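Local coordinates for protein putative amidohydrolase (PDB 3MKV) that probably hydrolyses dipeptides ending in proline, acting as a zinc-dependent prolidase of the amidohydrolase superfamily, at residues A[63-68]-A[252-257]; A[104-109]-A[230-235]; A[208-213]-A[241-246]; A[234-239]-A[278-283]; A[270-275]-A[359-364]. One frame throughout, in Å; residues are numbered along the deposited sequence. Where two conformers were deposited one is given.

Contact 1: A[63-68]-A[252-257]. With ZN (zinc ion), chain I; ZN (zinc ion), chain J.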
# COMPACT_ATOMS: atom_id res chain seq x y z
N ASP A 63 -43.34 10.05 1.09
CA ASP A 63 -42.86 8.82 1.73
C ASP A 63 -41.44 9.01 2.29
O ASP A 63 -40.49 9.32 1.55
CB ASP A 63 -42.92 7.62 0.79
CG ASP A 63 -42.58 6.32 1.49
OD1 ASP A 63 -41.85 6.36 2.51
OD2 ASP A 63 -43.03 5.25 1.03
N LEU A 64 -41.32 8.80 3.61
CA LEU A 64 -40.11 9.17 4.34
C LEU A 64 -39.07 8.06 4.39
O LEU A 64 -38.00 8.23 4.97
CB LEU A 64 -40.46 9.60 5.77
CG LEU A 64 -41.04 10.99 5.99
CD1 LEU A 64 -41.26 11.25 7.49
CD2 LEU A 64 -40.11 12.05 5.39
N HIS A 65 -39.38 6.92 3.80
CA HIS A 65 -38.45 5.79 3.84
C HIS A 65 -38.56 4.88 2.62
O HIS A 65 -39.27 3.89 2.64
CB HIS A 65 -38.63 4.98 5.13
CG HIS A 65 -37.47 4.10 5.45
ND1 HIS A 65 -36.75 4.21 6.62
CD2 HIS A 65 -36.87 3.11 4.74
CE1 HIS A 65 -35.77 3.32 6.62
NE2 HIS A 65 -35.82 2.65 5.49
N VAL A 66 -37.85 5.23 1.57
CA VAL A 66 -37.78 4.35 0.41
C VAL A 66 -36.33 4.04 0.10
O VAL A 66 -35.42 4.72 0.58
CB VAL A 66 -38.46 4.98 -0.85
CG1 VAL A 66 -39.92 5.31 -0.57
CG2 VAL A 66 -37.73 6.23 -1.29
N HIS A 67 -36.12 2.99 -0.68
CA HIS A 67 -34.83 2.73 -1.30
C HIS A 67 -35.04 2.60 -2.80
O HIS A 67 -35.54 1.60 -3.29
CB HIS A 67 -34.20 1.47 -0.71
CG HIS A 67 -33.96 1.56 0.76
ND1 HIS A 67 -32.92 2.28 1.30
CD2 HIS A 67 -34.64 1.04 1.81
CE1 HIS A 67 -32.95 2.18 2.62
NE2 HIS A 67 -34.00 1.44 2.95
N VAL A 68 -34.66 3.63 -3.53
CA VAL A 68 -34.90 3.61 -4.96
C VAL A 68 -34.06 2.56 -5.67
O VAL A 68 -34.50 1.99 -6.67
CB VAL A 68 -34.73 5.02 -5.58
CG1 VAL A 68 -34.43 4.91 -7.06
CG2 VAL A 68 -35.98 5.85 -5.32
N ILE A 252 -36.53 8.21 13.94
CA ILE A 252 -36.31 6.79 14.17
C ILE A 252 -37.11 5.98 13.16
O ILE A 252 -38.26 6.29 12.86
CB ILE A 252 -36.79 6.38 15.56
CG1 ILE A 252 -35.99 7.11 16.65
CG2 ILE A 252 -36.73 4.87 15.70
CD1 ILE A 252 -34.54 6.63 16.79
N GLU A 253 -36.49 4.94 12.64
CA GLU A 253 -37.07 4.21 11.53
C GLU A 253 -37.55 2.84 11.99
O GLU A 253 -36.81 2.08 12.61
CB GLU A 253 -36.06 4.07 10.38
CG GLU A 253 -35.43 5.39 9.93
CD GLU A 253 -36.44 6.43 9.46
OE1 GLU A 253 -37.17 6.16 8.48
OE2 GLU A 253 -36.49 7.52 10.08
N HIS A 254 -38.81 2.55 11.67
CA HIS A 254 -39.44 1.29 12.04
C HIS A 254 -39.97 1.37 13.46
O HIS A 254 -41.17 1.62 13.66
CB HIS A 254 -38.46 0.13 11.88
CG HIS A 254 -37.78 0.09 10.54
ND1 HIS A 254 -38.48 0.08 9.35
CD2 HIS A 254 -36.47 0.05 10.20
CE1 HIS A 254 -37.64 0.04 8.34
NE2 HIS A 254 -36.41 0.02 8.83
N GLY A 255 -39.09 1.21 14.44
CA GLY A 255 -39.48 1.31 15.85
C GLY A 255 -40.49 0.25 16.27
O GLY A 255 -41.29 0.47 17.18
N ASN A 256 -40.42 -0.91 15.62
CA ASN A 256 -41.41 -1.96 15.79
C ASN A 256 -41.66 -2.44 17.22
O ASN A 256 -42.81 -2.59 17.64
CB ASN A 256 -41.06 -3.17 14.92
CG ASN A 256 -41.29 -2.92 13.44
OD1 ASN A 256 -40.82 -1.93 12.88
ND2 ASN A 256 -42.01 -3.84 12.80
N LEU A 257 -40.58 -2.69 17.95
CA LEU A 257 -40.68 -3.27 19.29
C LEU A 257 -40.62 -2.20 20.38
O LEU A 257 -40.29 -2.48 21.52
CB LEU A 257 -39.58 -4.31 19.50
CG LEU A 257 -39.68 -5.46 18.50
CD1 LEU A 257 -38.47 -6.38 18.57
CD2 LEU A 257 -40.98 -6.24 18.73
ZN ZN I . -34.82 0.99 4.81
ZN ZN J . -34.15 0.01 7.90

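Contact 2: A[104-109]-A[230-235]. With ZN (zinc ion), chain J.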
# COMPACT_ATOMS: atom_id res chain seq x y z
N THR A 104 -42.99 13.61 -3.22
CA THR A 104 -41.70 13.70 -2.56
C THR A 104 -41.42 12.39 -1.84
O THR A 104 -42.33 11.76 -1.30
CB THR A 104 -41.64 14.85 -1.53
OG1 THR A 104 -41.81 16.11 -2.19
CG2 THR A 104 -40.28 14.86 -0.82
N VAL A 105 -40.15 11.97 -1.85
CA VAL A 105 -39.73 10.86 -1.01
C VAL A 105 -38.40 11.13 -0.31
O VAL A 105 -37.55 11.87 -0.81
CB VAL A 105 -39.63 9.55 -1.80
CG1 VAL A 105 -41.03 9.09 -2.25
CG2 VAL A 105 -38.66 9.72 -3.00
N ARG A 106 -38.24 10.53 0.87
CA ARG A 106 -36.95 10.54 1.54
C ARG A 106 -36.33 9.18 1.34
O ARG A 106 -36.89 8.16 1.78
CB ARG A 106 -37.09 10.86 3.03
CG ARG A 106 -35.76 11.16 3.72
CD ARG A 106 -35.97 11.45 5.18
NE ARG A 106 -36.51 10.28 5.88
CZ ARG A 106 -36.53 10.16 7.20
NH1 ARG A 106 -36.03 11.13 7.95
NH2 ARG A 106 -37.04 9.08 7.77
N ASP A 107 -35.20 9.15 0.66
CA ASP A 107 -34.52 7.89 0.44
C ASP A 107 -33.61 7.59 1.62
O ASP A 107 -32.78 8.42 2.02
CB ASP A 107 -33.75 7.88 -0.89
CG ASP A 107 -33.09 6.55 -1.16
OD1 ASP A 107 -32.06 6.25 -0.52
OD2 ASP A 107 -33.61 5.79 -2.00
N ALA A 108 -33.78 6.40 2.18
CA ALA A 108 -33.16 6.04 3.45
C ALA A 108 -31.81 5.36 3.28
O ALA A 108 -31.19 4.97 4.26
CB ALA A 108 -34.12 5.17 4.25
N GLY A 109 -31.34 5.22 2.04
CA GLY A 109 -30.05 4.63 1.80
C GLY A 109 -29.91 4.09 0.39
O GLY A 109 -30.74 3.29 -0.06
N TYR A 230 -29.77 16.55 9.78
CA TYR A 230 -30.02 15.67 10.91
C TYR A 230 -29.73 14.21 10.55
O TYR A 230 -29.36 13.89 9.41
CB TYR A 230 -31.49 15.82 11.37
CG TYR A 230 -32.46 15.28 10.35
CD1 TYR A 230 -32.90 13.95 10.41
CD2 TYR A 230 -32.89 16.07 9.29
CE1 TYR A 230 -33.77 13.44 9.45
CE2 TYR A 230 -33.75 15.57 8.34
CZ TYR A 230 -34.19 14.26 8.42
OH TYR A 230 -35.04 13.77 7.46
N VAL A 231 -29.93 13.34 11.52
CA VAL A 231 -29.67 11.92 11.37
C VAL A 231 -30.97 11.11 11.56
O VAL A 231 -31.75 11.36 12.48
CB VAL A 231 -28.63 11.46 12.42
CG1 VAL A 231 -28.50 9.92 12.46
CG2 VAL A 231 -27.25 12.14 12.17
N LEU A 232 -31.20 10.15 10.68
CA LEU A 232 -32.29 9.20 10.89
C LEU A 232 -31.61 7.88 11.15
O LEU A 232 -30.53 7.62 10.59
CB LEU A 232 -33.22 9.11 9.68
CG LEU A 232 -32.59 8.67 8.34
CD1 LEU A 232 -33.51 7.73 7.58
CD2 LEU A 232 -32.21 9.89 7.49
N ALA A 233 -32.21 7.05 12.00
CA ALA A 233 -31.57 5.85 12.47
C ALA A 233 -32.52 4.69 12.47
O ALA A 233 -33.62 4.78 13.00
CB ALA A 233 -31.02 6.05 13.87
N HIS A 234 -32.09 3.60 11.85
CA HIS A 234 -32.84 2.35 11.86
C HIS A 234 -32.64 1.72 13.25
O HIS A 234 -31.51 1.55 13.70
CB HIS A 234 -32.31 1.48 10.70
CG HIS A 234 -32.50 0.00 10.88
ND1 HIS A 234 -33.24 -0.76 10.01
CD2 HIS A 234 -31.98 -0.86 11.78
CE1 HIS A 234 -33.21 -2.02 10.38
NE2 HIS A 234 -32.45 -2.11 11.46
N ALA A 235 -33.75 1.44 13.93
CA ALA A 235 -33.72 0.89 15.30
C ALA A 235 -35.04 0.20 15.65
O ALA A 235 -36.11 0.76 15.43
CB ALA A 235 -33.42 2.00 16.32
ZN ZN J . -34.15 0.01 7.90

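Contact 3: A[208-213]-A[241-246]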
# COMPACT_ATOMS: atom_id res chain seq x y z
N GLY A 208 -31.92 -7.53 17.45
CA GLY A 208 -31.82 -6.80 18.71
C GLY A 208 -30.46 -6.22 19.10
O GLY A 208 -30.35 -5.50 20.10
N VAL A 209 -29.42 -6.54 18.33
CA VAL A 209 -28.08 -6.01 18.60
C VAL A 209 -28.05 -4.50 18.42
O VAL A 209 -28.80 -3.96 17.61
CB VAL A 209 -27.04 -6.63 17.64
CG1 VAL A 209 -27.31 -6.17 16.21
CG2 VAL A 209 -25.61 -6.27 18.08
N PHE A 210 -27.18 -3.82 19.17
CA PHE A 210 -26.99 -2.38 19.03
C PHE A 210 -26.16 -2.07 17.80
O PHE A 210 -25.25 -2.82 17.44
CB PHE A 210 -26.28 -1.80 20.25
CG PHE A 210 -27.10 -1.79 21.51
CD1 PHE A 210 -28.43 -2.17 21.49
CD2 PHE A 210 -26.54 -1.36 22.71
CE1 PHE A 210 -29.19 -2.15 22.65
CE2 PHE A 210 -27.30 -1.34 23.88
CZ PHE A 210 -28.62 -1.74 23.85
N GLY A 211 -26.45 -0.95 17.16
CA GLY A 211 -25.60 -0.44 16.11
C GLY A 211 -24.82 0.77 16.59
O GLY A 211 -25.41 1.79 16.93
N TYR A 212 -23.50 0.65 16.64
CA TYR A 212 -22.63 1.76 17.03
C TYR A 212 -22.58 2.01 18.53
O TYR A 212 -23.52 1.70 19.26
CB TYR A 212 -23.04 3.07 16.30
CG TYR A 212 -22.53 3.15 14.88
CD1 TYR A 212 -23.38 3.43 13.81
CD2 TYR A 212 -21.19 2.93 14.60
CE1 TYR A 212 -22.92 3.50 12.52
CE2 TYR A 212 -20.71 2.99 13.30
CZ TYR A 212 -21.57 3.27 12.26
OH TYR A 212 -21.06 3.33 10.98
N SER A 213 -21.46 2.56 18.97
CA SER A 213 -21.33 3.09 20.32
C SER A 213 -21.97 4.47 20.37
O SER A 213 -22.18 5.10 19.33
CB SER A 213 -19.85 3.23 20.67
OG SER A 213 -19.22 4.22 19.86
N ILE A 241 -33.66 2.10 20.40
CA ILE A 241 -34.37 3.33 20.15
C ILE A 241 -33.97 4.41 21.16
O ILE A 241 -33.66 5.55 20.79
CB ILE A 241 -35.86 3.11 20.24
CG1 ILE A 241 -36.31 2.15 19.13
CG2 ILE A 241 -36.59 4.45 20.18
CD1 ILE A 241 -37.76 1.70 19.23
N ALA A 242 -33.96 4.05 22.44
CA ALA A 242 -33.67 5.00 23.51
C ALA A 242 -32.28 5.63 23.42
O ALA A 242 -32.13 6.85 23.60
CB ALA A 242 -33.87 4.32 24.88
N ARG A 243 -31.26 4.82 23.15
CA ARG A 243 -29.88 5.34 23.15
C ARG A 243 -29.65 6.27 21.96
O ARG A 243 -28.98 7.30 22.08
CB ARG A 243 -28.86 4.20 23.15
CG ARG A 243 -29.13 3.13 22.11
CD ARG A 243 -28.34 1.85 22.40
NE ARG A 243 -26.91 2.12 22.58
CZ ARG A 243 -25.99 2.06 21.62
NH1 ARG A 243 -26.33 1.73 20.37
NH2 ARG A 243 -24.73 2.32 21.91
N ALA A 244 -30.22 5.89 20.83
CA ALA A 244 -30.17 6.69 19.62
C ALA A 244 -30.74 8.08 19.88
O ALA A 244 -30.14 9.09 19.50
CB ALA A 244 -30.95 6.00 18.50
N VAL A 245 -31.89 8.13 20.52
CA VAL A 245 -32.52 9.41 20.82
C VAL A 245 -31.73 10.26 21.82
O VAL A 245 -31.68 11.49 21.69
CB VAL A 245 -33.97 9.23 21.27
CG1 VAL A 245 -34.49 10.49 21.92
CG2 VAL A 245 -34.83 8.87 20.08
N ARG A 246 -31.11 9.62 22.81
CA ARG A 246 -30.31 10.33 23.81
C ARG A 246 -29.04 10.85 23.18
O ARG A 246 -28.40 11.75 23.70
CB ARG A 246 -29.95 9.41 24.97
CG ARG A 246 -31.06 9.16 25.96
CD ARG A 246 -30.57 8.32 27.13
NE ARG A 246 -30.74 6.88 26.92
CZ ARG A 246 -29.76 6.03 26.64
NH1 ARG A 246 -30.03 4.74 26.47
NH2 ARG A 246 -28.50 6.46 26.53

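Contact 4: A[234-239]-A[278-283]. With ZN (zinc ion), chain J; SO4 (sulfate ion), chain K.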
# COMPACT_ATOMS: atom_id res chain seq x y z
N HIS A 234 -32.09 3.60 11.85
CA HIS A 234 -32.84 2.35 11.86
C HIS A 234 -32.64 1.72 13.25
O HIS A 234 -31.51 1.55 13.70
CB HIS A 234 -32.31 1.48 10.70
CG HIS A 234 -32.50 0.00 10.88
ND1 HIS A 234 -33.24 -0.76 10.01
CD2 HIS A 234 -31.98 -0.86 11.78
CE1 HIS A 234 -33.21 -2.02 10.38
NE2 HIS A 234 -32.45 -2.11 11.46
N ALA A 235 -33.75 1.44 13.93
CA ALA A 235 -33.72 0.89 15.30
C ALA A 235 -35.04 0.20 15.65
O ALA A 235 -36.11 0.76 15.43
CB ALA A 235 -33.42 2.00 16.32
N TYR A 236 -34.97 -1.00 16.21
CA TYR A 236 -36.18 -1.77 16.54
C TYR A 236 -36.58 -1.79 18.03
O TYR A 236 -37.74 -1.55 18.36
CB TYR A 236 -36.06 -3.20 16.03
CG TYR A 236 -36.24 -3.34 14.53
CD1 TYR A 236 -37.37 -2.84 13.90
CD2 TYR A 236 -35.29 -4.00 13.76
CE1 TYR A 236 -37.54 -2.97 12.54
CE2 TYR A 236 -35.46 -4.14 12.39
CZ TYR A 236 -36.58 -3.62 11.78
OH TYR A 236 -36.76 -3.75 10.42
N THR A 237 -35.62 -2.08 18.92
CA THR A 237 -35.92 -2.30 20.34
C THR A 237 -35.86 -1.06 21.22
O THR A 237 -35.17 -0.08 20.91
CB THR A 237 -34.97 -3.34 20.96
OG1 THR A 237 -33.64 -2.83 20.96
CG2 THR A 237 -35.02 -4.66 20.20
N PRO A 238 -36.57 -1.10 22.35
CA PRO A 238 -36.54 0.04 23.27
C PRO A 238 -35.12 0.50 23.58
O PRO A 238 -34.80 1.67 23.45
CB PRO A 238 -37.24 -0.49 24.53
CG PRO A 238 -38.19 -1.57 23.99
CD PRO A 238 -37.45 -2.19 22.83
N ALA A 239 -34.26 -0.43 24.00
CA ALA A 239 -32.87 -0.09 24.32
C ALA A 239 -32.18 0.65 23.17
O ALA A 239 -31.52 1.67 23.39
CB ALA A 239 -32.11 -1.36 24.67
N VAL A 278 -45.83 -2.07 5.87
CA VAL A 278 -46.14 -2.78 4.64
C VAL A 278 -45.01 -3.72 4.22
O VAL A 278 -45.24 -4.78 3.63
CB VAL A 278 -46.47 -1.80 3.50
CG1 VAL A 278 -45.28 -0.88 3.23
CG2 VAL A 278 -46.91 -2.55 2.25
N THR A 279 -43.78 -3.32 4.52
CA THR A 279 -42.62 -4.10 4.10
C THR A 279 -42.57 -5.45 4.79
O THR A 279 -42.20 -6.45 4.17
CB THR A 279 -41.30 -3.35 4.33
OG1 THR A 279 -40.23 -4.11 3.77
CG2 THR A 279 -41.05 -3.14 5.82
N TYR A 280 -42.93 -5.49 6.06
CA TYR A 280 -42.90 -6.76 6.80
C TYR A 280 -43.94 -7.75 6.27
O TYR A 280 -43.65 -8.94 6.11
CB TYR A 280 -43.02 -6.51 8.30
CG TYR A 280 -42.01 -5.47 8.74
CD1 TYR A 280 -40.66 -5.67 8.51
CD2 TYR A 280 -42.41 -4.27 9.33
CE1 TYR A 280 -39.72 -4.73 8.88
CE2 TYR A 280 -41.47 -3.32 9.70
CZ TYR A 280 -40.12 -3.56 9.47
OH TYR A 280 -39.16 -2.64 9.81
N ASP A 281 -45.14 -7.25 5.98
CA ASP A 281 -46.18 -8.07 5.37
C ASP A 281 -45.75 -8.69 4.04
O ASP A 281 -46.21 -9.77 3.67
CB ASP A 281 -47.46 -7.25 5.18
CG ASP A 281 -48.15 -6.93 6.49
OD1 ASP A 281 -49.30 -6.43 6.45
OD2 ASP A 281 -47.55 -7.17 7.56
N ALA A 282 -44.88 -7.99 3.32
CA ALA A 282 -44.42 -8.45 2.00
C ALA A 282 -43.26 -9.42 2.10
O ALA A 282 -43.18 -10.38 1.33
CB ALA A 282 -44.04 -7.26 1.13
N LEU A 283 -42.34 -9.17 3.03
CA LEU A 283 -41.21 -10.07 3.21
C LEU A 283 -41.71 -11.47 3.56
O LEU A 283 -41.16 -12.48 3.10
CB LEU A 283 -40.28 -9.55 4.31
CG LEU A 283 -39.44 -8.32 3.96
CD1 LEU A 283 -38.74 -7.76 5.18
CD2 LEU A 283 -38.44 -8.65 2.85
ZN ZN J . -34.15 0.01 7.90
S SO4 K . -34.90 -4.52 7.65
O1 SO4 K . -36.33 -4.63 7.34
O2 SO4 K . -34.69 -4.78 9.07
O3 SO4 K . -34.16 -5.51 6.86
O4 SO4 K . -34.44 -3.17 7.33

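Contact 5: A[270-275]-A[359-364]. With SO4 (sulfate ion), chain L.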
# COMPACT_ATOMS: atom_id res chain seq x y z
N GLY A 270 -39.01 15.26 21.26
CA GLY A 270 -39.44 15.94 20.05
C GLY A 270 -39.01 15.18 18.81
O GLY A 270 -39.06 15.71 17.69
N ALA A 271 -38.58 13.94 19.00
CA ALA A 271 -38.15 13.09 17.90
C ALA A 271 -39.35 12.51 17.15
O ALA A 271 -40.46 12.46 17.67
CB ALA A 271 -37.25 11.96 18.43
N TYR A 272 -39.12 12.06 15.91
CA TYR A 272 -40.17 11.42 15.12
C TYR A 272 -39.88 9.95 14.88
O TYR A 272 -38.72 9.54 14.81
CB TYR A 272 -40.30 12.07 13.75
CG TYR A 272 -40.43 13.57 13.74
CD1 TYR A 272 -41.64 14.18 13.46
CD2 TYR A 272 -39.33 14.38 13.97
CE1 TYR A 272 -41.76 15.56 13.42
CE2 TYR A 272 -39.43 15.76 13.93
CZ TYR A 272 -40.66 16.34 13.67
OH TYR A 272 -40.78 17.71 13.64
N VAL A 273 -40.94 9.17 14.75
CA VAL A 273 -40.81 7.78 14.31
C VAL A 273 -41.46 7.56 12.94
O VAL A 273 -42.47 8.18 12.61
CB VAL A 273 -41.38 6.76 15.33
CG1 VAL A 273 -41.11 5.35 14.84
CG2 VAL A 273 -40.73 6.96 16.69
N VAL A 274 -40.85 6.69 12.15
CA VAL A 274 -41.37 6.36 10.83
C VAL A 274 -41.53 4.85 10.71
O VAL A 274 -40.57 4.14 10.39
CB VAL A 274 -40.44 6.84 9.70
CG1 VAL A 274 -41.09 6.57 8.36
CG2 VAL A 274 -40.11 8.33 9.86
N PRO A 275 -42.75 4.37 10.96
CA PRO A 275 -43.09 2.95 10.86
C PRO A 275 -43.10 2.56 9.40
O PRO A 275 -43.44 3.38 8.55
CB PRO A 275 -44.53 2.89 11.42
CG PRO A 275 -44.74 4.21 12.14
CD PRO A 275 -43.90 5.19 11.38
N SER A 359 -44.86 14.44 7.69
CA SER A 359 -43.69 14.15 6.88
C SER A 359 -42.98 15.42 6.42
O SER A 359 -41.76 15.49 6.42
CB SER A 359 -44.08 13.29 5.68
OG SER A 359 -44.35 11.97 6.09
N ALA A 360 -43.75 16.43 6.03
CA ALA A 360 -43.18 17.71 5.61
C ALA A 360 -42.39 18.34 6.75
O ALA A 360 -41.37 19.00 6.55
CB ALA A 360 -44.28 18.65 5.16
N GLU A 361 -42.86 18.10 7.97
CA GLU A 361 -42.20 18.63 9.15
C GLU A 361 -40.84 17.95 9.28
O GLU A 361 -39.82 18.60 9.50
CB GLU A 361 -43.07 18.37 10.37
CG GLU A 361 -43.15 19.54 11.35
CD GLU A 361 -43.89 19.18 12.64
OE1 GLU A 361 -44.81 18.33 12.59
OE2 GLU A 361 -43.55 19.76 13.70
N VAL A 362 -40.84 16.63 9.15
CA VAL A 362 -39.61 15.85 9.18
C VAL A 362 -38.55 16.37 8.20
O VAL A 362 -37.36 16.24 8.45
CB VAL A 362 -39.88 14.37 8.86
CG1 VAL A 362 -38.56 13.62 8.69
CG2 VAL A 362 -40.74 13.74 9.96
N LEU A 363 -39.00 16.95 7.09
CA LEU A 363 -38.10 17.37 6.02
C LEU A 363 -37.70 18.83 6.16
O LEU A 363 -36.94 19.35 5.34
CB LEU A 363 -38.77 17.18 4.65
CG LEU A 363 -39.23 15.78 4.25
CD1 LEU A 363 -40.06 15.84 2.98
CD2 LEU A 363 -38.05 14.86 4.04
N GLY A 364 -38.23 19.49 7.18
CA GLY A 364 -37.98 20.92 7.39
C GLY A 364 -38.67 21.74 6.32
O GLY A 364 -38.18 22.79 5.91
S SO4 L . -38.22 19.74 14.64
O1 SO4 L . -38.49 19.27 13.28
O2 SO4 L . -38.45 21.17 14.72
O3 SO4 L . -39.12 19.05 15.56
O4 SO4 L . -36.83 19.47 14.99

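Contact 1: A[63-68]-A[252-257]
His65 and Glu253 form the tight half of this contact, a histidine-carboxylate hydrogen bond buried inside the barrel. The ND1-H of His65 points at Glu253 OE1 over 2.7 Å, nearly straight at 171°, and the oxygen lies almost in the imidazole plane. It offers its anti lone pair, and ring and carboxylate are close to coplanar. A bend of the Glu253 chain at chi2 (-58°) turns the carboxylate back to ND1. Glu253 CB comes within 3.8 Å of His65 CE1.

The other half is looser. The rings of His65 and His254 meet obliquely, with planes 46° apart, and His65 CE1 stays 4.0 Å from His254 NE2. Here metal replaces packing: NE2 of His65 and NE2 of His67, the latter at 2.1 Å, bind one zinc ion, whereas His254 NE2 reaches the second zinc at 2.4 Å. Asp326 and the carboxylated lysine at position 193 complete the first site, and that lysine and His234 complete the second. On its far side His254 ND1 bonds to Thr276.

An Asx turn, in which Asp63 OD1 accepts from His65 N at 2.8 Å, steadies the corner of the chain just before the ligand. With ND1 tied to a second-shell carboxylate, the His65 ring is fixed in rotation and its NE2 is directed at the metal; the carboxylate probably also strengthens that nitrogen as an electron donor.

Contact 2: A[104-109]-A[230-235]
Arg106 and Tyr230 supply the polar part of this contact between strand 102-107 with its following turn and the start of strand 232-235. Arg106 NH1 donates to Tyr230 OH at 2.9 Å with an N-H...O angle of 155°, and the hydroxyl lies close to the guanidinium plane, so each flat group meets the other at its edge. A bend at chi3 (63°) of the otherwise extended arginine turns the guanidinium toward the tyrosine, while its CD lies 3.4 Å from the same Tyr230 OH.

The apolar part belongs to Leu232. Its CD1 sits over one face of the guanidinium, 3.8 Å from Arg106 NH2, and also reaches Ala108 CB at 4.2 Å. Leu232 thus fills the angle between the arginine and the end of strand 102-107, where Asp107 OD1 accepts from Gly109 N in an Asx turn.

Metal binding comes two residues after Leu232: His234 ND1 holds a zinc ion at 2.4 Å.

Around the guanidinium, NE bonds to Leu64 O, NH2 forms a salt bridge with Glu253, and NH1 has a further partner in Thr251. Held at all three nitrogens and covered by leucine, the buried group is firmly oriented; its positive charge probably helps to hold the Glu253 carboxylate in place behind the zinc ligands.

Contact 3: A[208-213]-A[241-246]
The irregular run 208-213 passes alongside helix 238-246, with the CA atoms of Phe210 and Arg243 9.2 Å apart, a gap bridged by the side chains of both. Arg243 starts with CG between its backbone N and carbonyl carbon (chi1 49°) and bends again at chi3, which lays its outer half flat on the Phe210 ring. CD sits over the ring centre, 3.6 Å from the Phe210 centroid, in a CH-pi contact. NE follows at 3.5 Å from Phe210 CD2, and the guanidinium is turned only 7° from the ring plane.

Beyond the phenylalanine the guanidinium grips a backbone carbonyl end-on. NH1 and NH2 of Arg243 each donate to Tyr212 O at 3.0 Å. The NH2 bond lies in the carbonyl plane on a lone pair, and that of NH1 is tilted out of it. Ser213, next along, is the N-cap of helix 214-225.

The loop lies at a subunit interface: the backbone of Phe210 is hydrogen-bonded to the second subunit, and Ser213 packs on Arg178 of that subunit. The aromatic face covers the apolar CD, and the doubly used carbonyl takes both end nitrogens, which ties the helix to a loop that also touches a second subunit.

Contact 4: A[234-239]-A[278-283]
Tyr236 and Tyr280 both carry CG anti to the carbonyl carbon (chi1 -75° and -50°), which sends the two phenol rings toward each other from opposite directions until their hydroxyls meet. Tyr280 OH donates to Tyr236 OH over 2.7 Å. The acceptor passes its own proton on, since Tyr236 OH donates to O2 of a bound sulfate, also at 2.7 Å. Both partners of the Tyr236 hydroxyl lie near the plane of its ring. Carbon contacts add little: Tyr236 CE1 stays 4.1 Å from Tyr280 CZ. Tyr280 is steadied within its own helix, for the Thr279 methyl CG2 rests over the centre of its ring.

The sulfate probably came from the crystallisation liquor, yet it lies in the active site. Its O2 is 3.4 Å from His234 CE1, at the edge of the imidazole whose ND1 binds a zinc ion, and His142 and the backbone N of Val200 and Ala201 hold it as well. A ring of donors of this kind could receive a polar group of the substrate, such as a carboxylate.

Tyr236 stands in the short link between strand 232-235 and helix 238-246, and Tyr280 in the first turn of helix 277-286. Val303 of helix 300-304 touches both tyrosines, as does Asn256. The hydroxyl pair thus links the segments that follow strands 232-235 and 272-274, across the end of 251-254, which lies between them.

Contact 5: A[270-275]-A[359-364]
Tyr272 is the first residue of 270-275 to meet the last turn of helix 348-362, once the chain has left the preceding helix through a Schellman motif at Gly270. Its ring takes Val362 on one face: CG2 lies 3.9 Å from the Tyr272 centroid, 23° off the ring normal, a CH-pi contact shifted toward the CD1 side, where Val362 CG2 is 3.6 Å away. That methyl is anti to the carbonyl carbon of Val362, which lets it drop onto the ring. The phenol end passes the extended Glu361 chain, whose OE2 is 3.4 Å from Tyr272 OH, a contact rather than a bond. A sulfate oxygen, O1, is nearer to this hydroxyl, at 2.8 Å, and Arg250 binds the same ion; Lys320 makes a cation-pi contact with the ring.

Val273 turns its side chain away from the helix, in the usual alternation of a strand. Val274 turns back toward it but stays 5.4 Å distant, lying instead against Glu253 and Arg106.

Helix 348-362 ends in a Schellman motif of its own at Gly364. Its last turn packs near the N-terminal starts of strands 251-254 and 272-274, the Val362 side chain about 14 Å from a zinc ion, consistent with a helix packed on a TIM-type barrel.

Contacts 1 and 2 are the centre of the arrangement, their centres about 7 Å apart and packed together where His65 NE2 lies 3.3 Å from Ala108 CB; both reach the second zinc ion. Contact 4 has its centre about 8 Å from that of contact 1 and shares His234 with contact 2, so it adds the sulfate bound beside the second zinc ion. Parallel strands 232-235, 251-254 and 272-274 link these with contact 5, whose centre lies about 17 Å from that of contact 4, toward the opposite end of the barrel. Contact 3 sits further out, its centre about 16 Å from that of contact 1, with Phe210 CZ 3.6 Å from Ala239 CB of contact 4.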